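Local coordinates for protein delta-aminolevulinic acid dehydratase (PDB 3OBK) that catalyses the joining of two molecules of 5-aminolevulinic acid into porphobilinogen, an early step of tetrapyrrole biosynthesis, at residues A[167-172]-A[191-196]; A[297-302]-A[306-311]; A[312-317]-A[338-343]. One frame throughout, in Å; residues are numbered along the deposited sequence.

All three contacts involve helices outside the strands of one TIM barrel. Interaction 1 lies across the chain's centre from the other two, with its nearest atoms about 24 Å from interaction 2. Interactions 2 and 3 are neighbours that share helix 310-324, and Leu299 CD1 touches Val314 CG2 at 3.7 Å. Interactions 1 and 3 are buried helix-helix contacts with no hydrogen bond across them. Interaction 1 uses small and branched side chains, whereas interaction 3 is built on an indole. Interaction 2 is only partly buried. It is a tight turn between successive helices and adds a salt bridge and a backbone bond to its apolar packing.

Interaction 1 (A[167-172]-A[191-196]); sequences KQAITL and SAIRES
Ala169 and Ile170 of helix 158-175 meet Ile193 and Ser196 of helix 189-199. These are neighbouring outer helices of the TIM barrel, joined through strand 179-182. No hydrogen bond crosses between them. The contact is small, with 143 Å² buried over both sides. Ser191, near the start of helix 189-199, has its OG hydrogen-bonded to Gln20 NE2 of the second subunit. Ala192 then packs on Val162 and Cys166, earlier on helix 158-175. Ile193 is the first residue of its segment to touch 167-172. Its CG2 methyl meets Ala169 CB at 3.5 Å, one methyl against another. With CG1 beside the backbone N (chi1 -68°), CG2 lies anti to that N, and it is this branch that does the touching. The small alanine lets the backbones come close, with Ala169 CA and Ile193 CA 6.8 Å apart. Arg194 is engaged elsewhere, its NH1 in a salt bridge with Asp198 OD1 and its NH2 bonded to Thr205 O. Ser196, one turn on from Ala192, makes the second touch. Here Ile170 reaches over with the end of its longer branch, and its CD1 lies 3.9 Å from Ser196 CB. The hydroxyl of Ser196 is used within its own helix. Ser196 OG donates to Ala192 O at 2.9 Å, and Ser196 N reaches the same oxygen from the opposite face of the carbonyl plane.

Interaction 2 (A[297-302]-A[306-311]); sequences AMLKAA and GYISEK
Ile308 stands across Leu299 at about a right angle, and their methyl ends meet, with Leu299 CD2 3.3 Å from Ile308 CD1. CG1 of Ile308 sits between its backbone N and carbonyl carbon (chi1 62°). From there the extended end of the branch lies against both Leu299 and Ala302. Ile308 CD1 is 3.6 Å from Ala302 CB, and CG1 packs on the same methyl. Tyr307 also points its CB toward the helix, and this CB is 4.4 Å from Ala302 CB. The Tyr307 side chain also packs on Pro62 of the third subunit.

This is the turn between helix 293-305 and helix 310-324, two successive helices of the TIM barrel. Gly306, with positive phi, closes the first helix in a Schellman motif. Ser309 is the N-cap of the second. Tyr307 N donates to Ala302 O at 3.1 Å, but the bond is bent, with an N-H...O angle of 141°.

Lys300, next to Leu299 in the chain, and Glu310 cross at a slant. Lys300 starts away from the turn but bends at chi2 (-75°). Its NZ then reaches Glu310 OE1 at 2.9 Å, in a salt bridge that uses the syn lone pair of that oxygen. Glu310 comes to meet it as an extended chain. Its OE1 is gripped a second time by a hydrogen bond with Tyr333 OH.

Interaction 3 (A[312-317]-A[338-343]); sequences DTVLEV and AKWMVE
Val314 and Leu315 pack on the indole of Trp340 in a buried apolar contact between two outer helices of the TIM barrel. The tryptophan bridges a wide gap, as the nearest CA atoms, those of Leu315 and Trp340, are 9.3 Å apart. Its CB points toward helix 310-324. CG lies beside the backbone N (chi1 -75°), and with chi2 near -37° the six-membered ring carries the contact through CZ3 and CE3. Val314 meets this ring at its edge, with CG1 near the ring plane and 3.8 Å from Trp340 CZ3. Val314 CB is almost as close to the same carbon. The two side chains cross at about a right angle. Leu315 adds a looser touch, its CD2 lying 4.2 Å from Trp340 CE3. A little earlier on the same helix, the backbone of Lys311 also packs on the indole. No hydrogen bond crosses the contact. Beyond it, Glu316 is hydrogen-bonded to Tyr272, Ser216 and Ser217 of the third subunit, and Leu315 O to Tyr356 OH of the second. Helix 310-324 packs against helix 293-305, the third subunit and helix 334-346, which follows it in the chain after barrel strand 328-331.

Interaction 1 (A[167-172]-A[191-196])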
loop_
_atom_site.group_PDB
_atom_site.type_symbol
_atom_site.label_atom_id
_atom_site.label_comp_id
_atom_site.label_asym_id
_atom_site.label_seq_id
_atom_site.Cartn_x
_atom_site.Cartn_y
_atom_site.Cartn_z
ATOM N N LYS A 167 36.117 7.339 -19.840
ATOM C CA LYS A 167 36.903 8.191 -20.717
ATOM C C LYS A 167 36.013 8.746 -21.797
ATOM O O LYS A 167 36.079 9.918 -22.086
ATOM C CB LYS A 167 38.068 7.438 -21.358
ATOM C CG LYS A 167 39.201 7.071 -20.411
ATOM C CD LYS A 167 40.111 6.125 -21.153
ATOM C CE LYS A 167 41.354 5.753 -20.408
ATOM N NZ LYS A 167 42.345 5.213 -21.411
ATOM N N GLN A 168 35.185 7.889 -22.381
ATOM C CA GLN A 168 34.232 8.292 -23.394
ATOM C C GLN A 168 33.307 9.373 -22.912
ATOM O O GLN A 168 33.114 10.370 -23.621
ATOM C CB GLN A 168 33.377 7.129 -23.890
ATOM C CG GLN A 168 32.483 7.512 -25.079
ATOM C CD GLN A 168 31.618 6.383 -25.553
ATOM O OE1 GLN A 168 31.414 5.408 -24.836
ATOM N NE2 GLN A 168 31.109 6.496 -26.768
ATOM N N ALA A 169 32.721 9.183 -21.736
ATOM C CA ALA A 169 31.798 10.208 -21.203
ATOM C C ALA A 169 32.489 11.560 -20.984
ATOM O O ALA A 169 31.871 12.591 -21.210
ATOM C CB ALA A 169 31.066 9.738 -19.891
ATOM N N ILE A 170 33.751 11.560 -20.548
ATOM C CA ILE A 170 34.466 12.818 -20.332
ATOM C C ILE A 170 34.701 13.544 -21.695
ATOM O O ILE A 170 34.383 14.716 -21.841
ATOM C CB ILE A 170 35.792 12.613 -19.513
ATOM C CG1 ILE A 170 35.476 12.435 -18.010
ATOM C CG2 ILE A 170 36.723 13.796 -19.668
ATOM C CD1 ILE A 170 36.593 11.810 -17.164
ATOM N N THR A 171 35.191 12.826 -22.689
ATOM C CA THR A 171 35.387 13.381 -24.005
ATOM C C THR A 171 34.137 14.044 -24.585
ATOM O O THR A 171 34.214 15.133 -25.164
ATOM C CB THR A 171 35.870 12.295 -24.992
ATOM O OG1 THR A 171 37.058 11.676 -24.478
ATOM C CG2 THR A 171 36.200 12.908 -26.309
ATOM N N LEU A 172 32.988 13.394 -24.437
ATOM C CA LEU A 172 31.717 13.903 -24.972
ATOM C C LEU A 172 31.199 15.111 -24.194
ATOM O O LEU A 172 30.758 16.111 -24.778
ATOM C CB LEU A 172 30.689 12.789 -24.934
ATOM C CG LEU A 172 30.961 11.585 -25.848
ATOM C CD1 LEU A 172 29.839 10.582 -25.642
ATOM C CD2 LEU A 172 31.081 11.980 -27.325
ATOM N N SER A 191 27.391 5.307 -11.572
ATOM C CA SER A 191 28.093 5.972 -10.485
ATOM C C SER A 191 29.514 6.313 -10.870
ATOM O O SER A 191 30.020 7.356 -10.454
ATOM C CB SER A 191 28.134 5.087 -9.248
ATOM O OG SER A 191 28.697 5.782 -8.147
ATOM N N ALA A 192 30.154 5.424 -11.638
ATOM C CA ALA A 192 31.551 5.589 -11.988
ATOM C C ALA A 192 31.664 6.770 -12.929
ATOM O O ALA A 192 32.574 7.624 -12.784
ATOM C CB ALA A 192 32.115 4.318 -12.625
ATOM N N ILE A 193 30.746 6.828 -13.893
ATOM C CA ILE A 193 30.747 7.935 -14.854
ATOM C C ILE A 193 30.443 9.227 -14.123
ATOM O O ILE A 193 31.067 10.234 -14.360
ATOM C CB ILE A 193 29.742 7.740 -16.002
ATOM C CG1 ILE A 193 30.211 6.575 -16.882
ATOM C CG2 ILE A 193 29.647 9.023 -16.772
ATOM C CD1 ILE A 193 29.192 5.850 -17.747
ATOM N N ARG A 194 29.502 9.179 -13.198
ATOM C CA ARG A 194 29.125 10.369 -12.455
ATOM C C ARG A 194 30.333 11.006 -11.741
ATOM O O ARG A 194 30.491 12.216 -11.773
ATOM C CB ARG A 194 28.028 10.030 -11.445
ATOM C CG ARG A 194 27.490 11.236 -10.665
ATOM C CD ARG A 194 26.679 12.196 -11.535
ATOM N NE ARG A 194 27.505 13.218 -12.167
ATOM C CZ ARG A 194 27.152 13.910 -13.242
ATOM N NH1 ARG A 194 27.988 14.803 -13.742
ATOM N NH2 ARG A 194 25.971 13.714 -13.832
ATOM N N GLU A 195 31.174 10.179 -11.120
ATOM C CA GLU A 195 32.251 10.665 -10.273
ATOM C C GLU A 195 33.362 11.197 -11.126
ATOM O O GLU A 195 33.953 12.212 -10.777
ATOM C CB GLU A 195 32.795 9.554 -9.379
ATOM C CG GLU A 195 33.617 10.057 -8.213
ATOM C CD GLU A 195 34.176 8.934 -7.312
ATOM O OE1 GLU A 195 33.384 8.339 -6.546
ATOM O OE2 GLU A 195 35.413 8.694 -7.347
ATOM N N SER A 196 33.637 10.499 -12.227
ATOM C CA SER A 196 34.592 10.929 -13.234
ATOM C C SER A 196 34.220 12.291 -13.788
ATOM O O SER A 196 35.066 13.198 -13.852
ATOM C CB SER A 196 34.640 9.922 -14.390
ATOM O OG SER A 196 35.002 8.630 -13.927
#

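Interaction 2 (A[297-302]-A[306-311])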
loop_
_atom_site.group_PDB
_atom_site.type_symbol
_atom_site.label_atom_id
_atom_site.label_comp_id
_atom_site.label_asym_id
_atom_site.label_seq_id
_atom_site.Cartn_x
_atom_site.Cartn_y
_atom_site.Cartn_z
ATOM N N ALA A 297 10.946 0.480 -38.335
ATOM C CA ALA A 297 10.895 -0.301 -39.575
ATOM C C ALA A 297 9.534 -0.960 -39.755
ATOM O O ALA A 297 8.971 -0.951 -40.852
ATOM C CB ALA A 297 11.995 -1.342 -39.581
ATOM N N MET A 298 8.985 -1.509 -38.678
ATOM C CA MET A 298 7.694 -2.161 -38.773
ATOM C C MET A 298 6.594 -1.207 -39.279
ATOM O O MET A 298 5.805 -1.545 -40.155
ATOM C CB MET A 298 7.318 -2.766 -37.426
ATOM C CG MET A 298 7.961 -4.124 -37.189
ATOM S SD MET A 298 7.754 -4.725 -35.482
ATOM C CE MET A 298 5.968 -4.851 -35.397
ATOM N N LEU A 299 6.565 -0.013 -38.707
ATOM C CA LEU A 299 5.560 0.979 -39.021
ATOM C C LEU A 299 5.693 1.363 -40.468
ATOM O O LEU A 299 4.699 1.350 -41.195
ATOM C CB LEU A 299 5.721 2.227 -38.131
ATOM C CG LEU A 299 4.769 2.330 -36.937
ATOM C CD1 LEU A 299 4.998 3.540 -36.047
ATOM C CD2 LEU A 299 3.343 2.362 -37.464
ATOM N N LYS A 300 6.921 1.719 -40.863
ATOM C CA LYS A 300 7.235 2.083 -42.261
ATOM C C LYS A 300 6.902 0.992 -43.249
ATOM O O LYS A 300 6.297 1.238 -44.292
ATOM C CB LYS A 300 8.723 2.393 -42.433
ATOM C CG LYS A 300 9.117 3.802 -42.064
ATOM C CD LYS A 300 8.683 4.851 -43.141
ATOM C CE LYS A 300 8.931 6.283 -42.613
ATOM N NZ LYS A 300 8.407 7.336 -43.486
ATOM N N ALA A 301 7.317 -0.217 -42.918
ATOM C CA ALA A 301 7.042 -1.356 -43.761
ATOM C C ALA A 301 5.565 -1.380 -44.030
ATOM O O ALA A 301 5.144 -1.480 -45.182
ATOM C CB ALA A 301 7.482 -2.609 -43.108
ATOM N N ALA A 302 4.770 -1.246 -42.981
ATOM C CA ALA A 302 3.339 -1.405 -43.113
ATOM C C ALA A 302 2.775 -0.240 -43.846
ATOM O O ALA A 302 1.946 -0.406 -44.718
ATOM C CB ALA A 302 2.670 -1.548 -41.752
ATOM N N GLY A 306 0.665 0.077 -47.387
ATOM C CA GLY A 306 -0.708 0.571 -47.228
ATOM C C GLY A 306 -1.570 -0.266 -46.288
ATOM O O GLY A 306 -2.780 -0.132 -46.291
ATOM N N TYR A 307 -0.955 -1.142 -45.490
ATOM C CA TYR A 307 -1.709 -1.936 -44.533
ATOM C C TYR A 307 -2.292 -1.057 -43.416
ATOM O O TYR A 307 -3.417 -1.279 -42.976
ATOM C CB TYR A 307 -0.849 -3.035 -43.912
ATOM C CG TYR A 307 -0.182 -4.013 -44.876
ATOM C CD1 TYR A 307 -0.732 -4.320 -46.143
ATOM C CD2 TYR A 307 0.982 -4.636 -44.518
ATOM C CE1 TYR A 307 -0.096 -5.224 -47.007
ATOM C CE2 TYR A 307 1.610 -5.511 -45.358
ATOM C CZ TYR A 307 1.081 -5.804 -46.591
ATOM O OH TYR A 307 1.769 -6.678 -47.376
ATOM N N ILE A 308 -1.521 -0.065 -42.967
ATOM C CA ILE A 308 -1.963 0.886 -41.958
ATOM C C ILE A 308 -1.825 2.304 -42.496
ATOM O O ILE A 308 -1.241 2.534 -43.552
ATOM C CB ILE A 308 -1.155 0.764 -40.635
ATOM C CG1 ILE A 308 0.340 1.077 -40.855
ATOM C CG2 ILE A 308 -1.352 -0.601 -40.018
ATOM C CD1 ILE A 308 1.214 0.920 -39.585
ATOM N N SER A 309 -2.387 3.235 -41.744
ATOM C CA SER A 309 -2.219 4.638 -41.986
ATOM C C SER A 309 -1.060 5.116 -41.121
ATOM O O SER A 309 -1.112 4.973 -39.900
ATOM C CB SER A 309 -3.473 5.400 -41.611
ATOM O OG SER A 309 -3.102 6.724 -41.236
ATOM N N GLU A 310 -0.033 5.690 -41.748
ATOM C CA GLU A 310 1.191 6.069 -41.054
ATOM C C GLU A 310 0.950 7.070 -39.939
ATOM O O GLU A 310 1.422 6.875 -38.811
ATOM C CB GLU A 310 2.218 6.658 -42.024
ATOM C CG GLU A 310 3.626 6.634 -41.438
ATOM C CD GLU A 310 4.700 7.043 -42.414
ATOM O OE1 GLU A 310 5.877 6.699 -42.207
ATOM O OE2 GLU A 310 4.380 7.724 -43.386
ATOM N N LYS A 311 0.227 8.136 -40.281
ATOM C CA LYS A 311 0.038 9.252 -39.401
ATOM C C LYS A 311 -0.760 8.824 -38.190
ATOM O O LYS A 311 -0.398 9.133 -37.066
ATOM C CB LYS A 311 -0.686 10.375 -40.148
ATOM C CG LYS A 311 -0.932 11.674 -39.364
ATOM C CD LYS A 311 -1.469 12.770 -40.307
ATOM C CE LYS A 311 -2.104 13.952 -39.543
ATOM N NZ LYS A 311 -2.564 15.088 -40.423
#

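Interaction 3 (A[312-317]-A[338-343])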
loop_
_atom_site.group_PDB
_atom_site.type_symbol
_atom_site.label_atom_id
_atom_site.label_comp_id
_atom_site.label_asym_id
_atom_site.label_seq_id
_atom_site.Cartn_x
_atom_site.Cartn_y
_atom_site.Cartn_z
ATOM N N ASP A 312 -1.862 8.138 -38.405
ATOM C CA ASP A 312 -2.741 7.824 -37.289
ATOM C C ASP A 312 -2.009 6.948 -36.286
ATOM O O ASP A 312 -2.067 7.183 -35.088
ATOM C CB ASP A 312 -3.970 7.058 -37.746
ATOM C CG ASP A 312 -4.893 7.875 -38.604
ATOM O OD1 ASP A 312 -5.096 9.072 -38.305
ATOM O OD2 ASP A 312 -5.461 7.269 -39.550
ATOM N N THR A 313 -1.331 5.935 -36.804
ATOM C CA THR A 313 -0.700 4.944 -35.991
ATOM C C THR A 313 0.510 5.571 -35.270
ATOM O O THR A 313 0.640 5.423 -34.080
ATOM C CB THR A 313 -0.390 3.655 -36.846
ATOM O OG1 THR A 313 0.535 3.956 -37.892
ATOM C CG2 THR A 313 -1.676 3.134 -37.505
ATOM N N VAL A 314 1.333 6.360 -35.956
ATOM C CA VAL A 314 2.425 7.065 -35.277
ATOM C C VAL A 314 1.904 7.923 -34.120
ATOM O O VAL A 314 2.416 7.838 -33.026
ATOM C CB VAL A 314 3.291 7.920 -36.224
ATOM C CG1 VAL A 314 4.182 8.860 -35.438
ATOM C CG2 VAL A 314 4.172 7.027 -37.106
ATOM N N LEU A 315 0.862 8.715 -34.347
ATOM C CA LEU A 315 0.329 9.601 -33.314
ATOM C C LEU A 315 -0.288 8.860 -32.138
ATOM O O LEU A 315 -0.267 9.385 -31.014
ATOM C CB LEU A 315 -0.710 10.577 -33.897
ATOM C CG LEU A 315 -0.223 11.581 -34.966
ATOM C CD1 LEU A 315 -1.317 12.481 -35.550
ATOM C CD2 LEU A 315 0.917 12.412 -34.401
ATOM N N GLU A 316 -0.853 7.672 -32.373
ATOM C CA GLU A 316 -1.395 6.834 -31.279
ATOM C C GLU A 316 -0.251 6.187 -30.464
ATOM O O GLU A 316 -0.289 6.094 -29.244
ATOM C CB GLU A 316 -2.308 5.765 -31.864
ATOM C CG GLU A 316 -2.795 4.714 -30.888
ATOM C CD GLU A 316 -3.847 3.774 -31.484
ATOM O OE1 GLU A 316 -4.374 4.049 -32.602
ATOM O OE2 GLU A 316 -4.150 2.743 -30.845
ATOM N N VAL A 317 0.778 5.749 -31.173
ATOM C CA VAL A 317 1.939 5.171 -30.565
ATOM C C VAL A 317 2.528 6.171 -29.592
ATOM O O VAL A 317 2.751 5.859 -28.442
ATOM C CB VAL A 317 2.961 4.762 -31.659
ATOM C CG1 VAL A 317 4.375 4.567 -31.070
ATOM C CG2 VAL A 317 2.470 3.508 -32.369
ATOM N N ALA A 338 6.299 16.109 -35.089
ATOM C CA ALA A 338 6.263 17.528 -34.770
ATOM C C ALA A 338 5.728 18.282 -35.988
ATOM O O ALA A 338 4.930 19.219 -35.867
ATOM C CB ALA A 338 7.650 18.037 -34.336
ATOM N N LYS A 339 6.134 17.827 -37.166
ATOM C CA LYS A 339 5.745 18.506 -38.378
ATOM C C LYS A 339 4.247 18.403 -38.545
ATOM O O LYS A 339 3.588 19.388 -38.835
ATOM C CB LYS A 339 6.472 17.911 -39.577
ATOM C CG LYS A 339 6.317 18.662 -40.878
ATOM C CD LYS A 339 7.183 17.995 -41.946
ATOM C CE LYS A 339 6.776 18.381 -43.353
ATOM N NZ LYS A 339 7.331 17.388 -44.302
ATOM N N TRP A 340 3.705 17.210 -38.351
ATOM C CA TRP A 340 2.287 17.028 -38.469
ATOM C C TRP A 340 1.567 17.917 -37.489
ATOM O O TRP A 340 0.573 18.554 -37.812
ATOM C CB TRP A 340 1.916 15.585 -38.210
ATOM C CG TRP A 340 2.248 14.660 -39.325
ATOM C CD1 TRP A 340 2.154 14.914 -40.670
ATOM C CD2 TRP A 340 2.678 13.307 -39.203
ATOM N NE1 TRP A 340 2.519 13.805 -41.380
ATOM C CE2 TRP A 340 2.838 12.802 -40.501
ATOM C CE3 TRP A 340 2.929 12.472 -38.119
ATOM C CZ2 TRP A 340 3.249 11.501 -40.745
ATOM C CZ3 TRP A 340 3.346 11.181 -38.355
ATOM C CH2 TRP A 340 3.500 10.702 -39.651
ATOM N N MET A 341 2.072 17.959 -36.272
ATOM C CA MET A 341 1.460 18.781 -35.256
ATOM C C MET A 341 1.519 20.248 -35.655
ATOM O O MET A 341 0.506 20.962 -35.532
ATOM C CB MET A 341 2.130 18.547 -33.902
ATOM C CG MET A 341 1.781 17.208 -33.277
ATOM S SD MET A 341 2.651 16.854 -31.736
ATOM C CE MET A 341 1.874 18.056 -30.710
ATOM N N VAL A 342 2.675 20.699 -36.157
ATOM C CA VAL A 342 2.828 22.122 -36.512
ATOM C C VAL A 342 1.997 22.471 -37.742
ATOM O O VAL A 342 1.319 23.458 -37.753
ATOM C CB VAL A 342 4.301 22.542 -36.648
ATOM C CG1 VAL A 342 4.422 23.968 -37.205
ATOM C CG2 VAL A 342 5.018 22.408 -35.264
ATOM N N GLU A 343 1.959 21.609 -38.740
ATOM C CA GLU A 343 1.064 21.832 -39.878
ATOM C C GLU A 343 -0.425 21.915 -39.509
ATOM O O GLU A 343 -1.159 22.721 -40.079
ATOM C CB GLU A 343 1.304 20.790 -40.967
ATOM C CG GLU A 343 2.493 21.168 -41.841
ATOM C CD GLU A 343 3.103 20.015 -42.662
ATOM O OE1 GLU A 343 2.602 18.839 -42.587
ATOM O OE2 GLU A 343 4.115 20.320 -43.367
#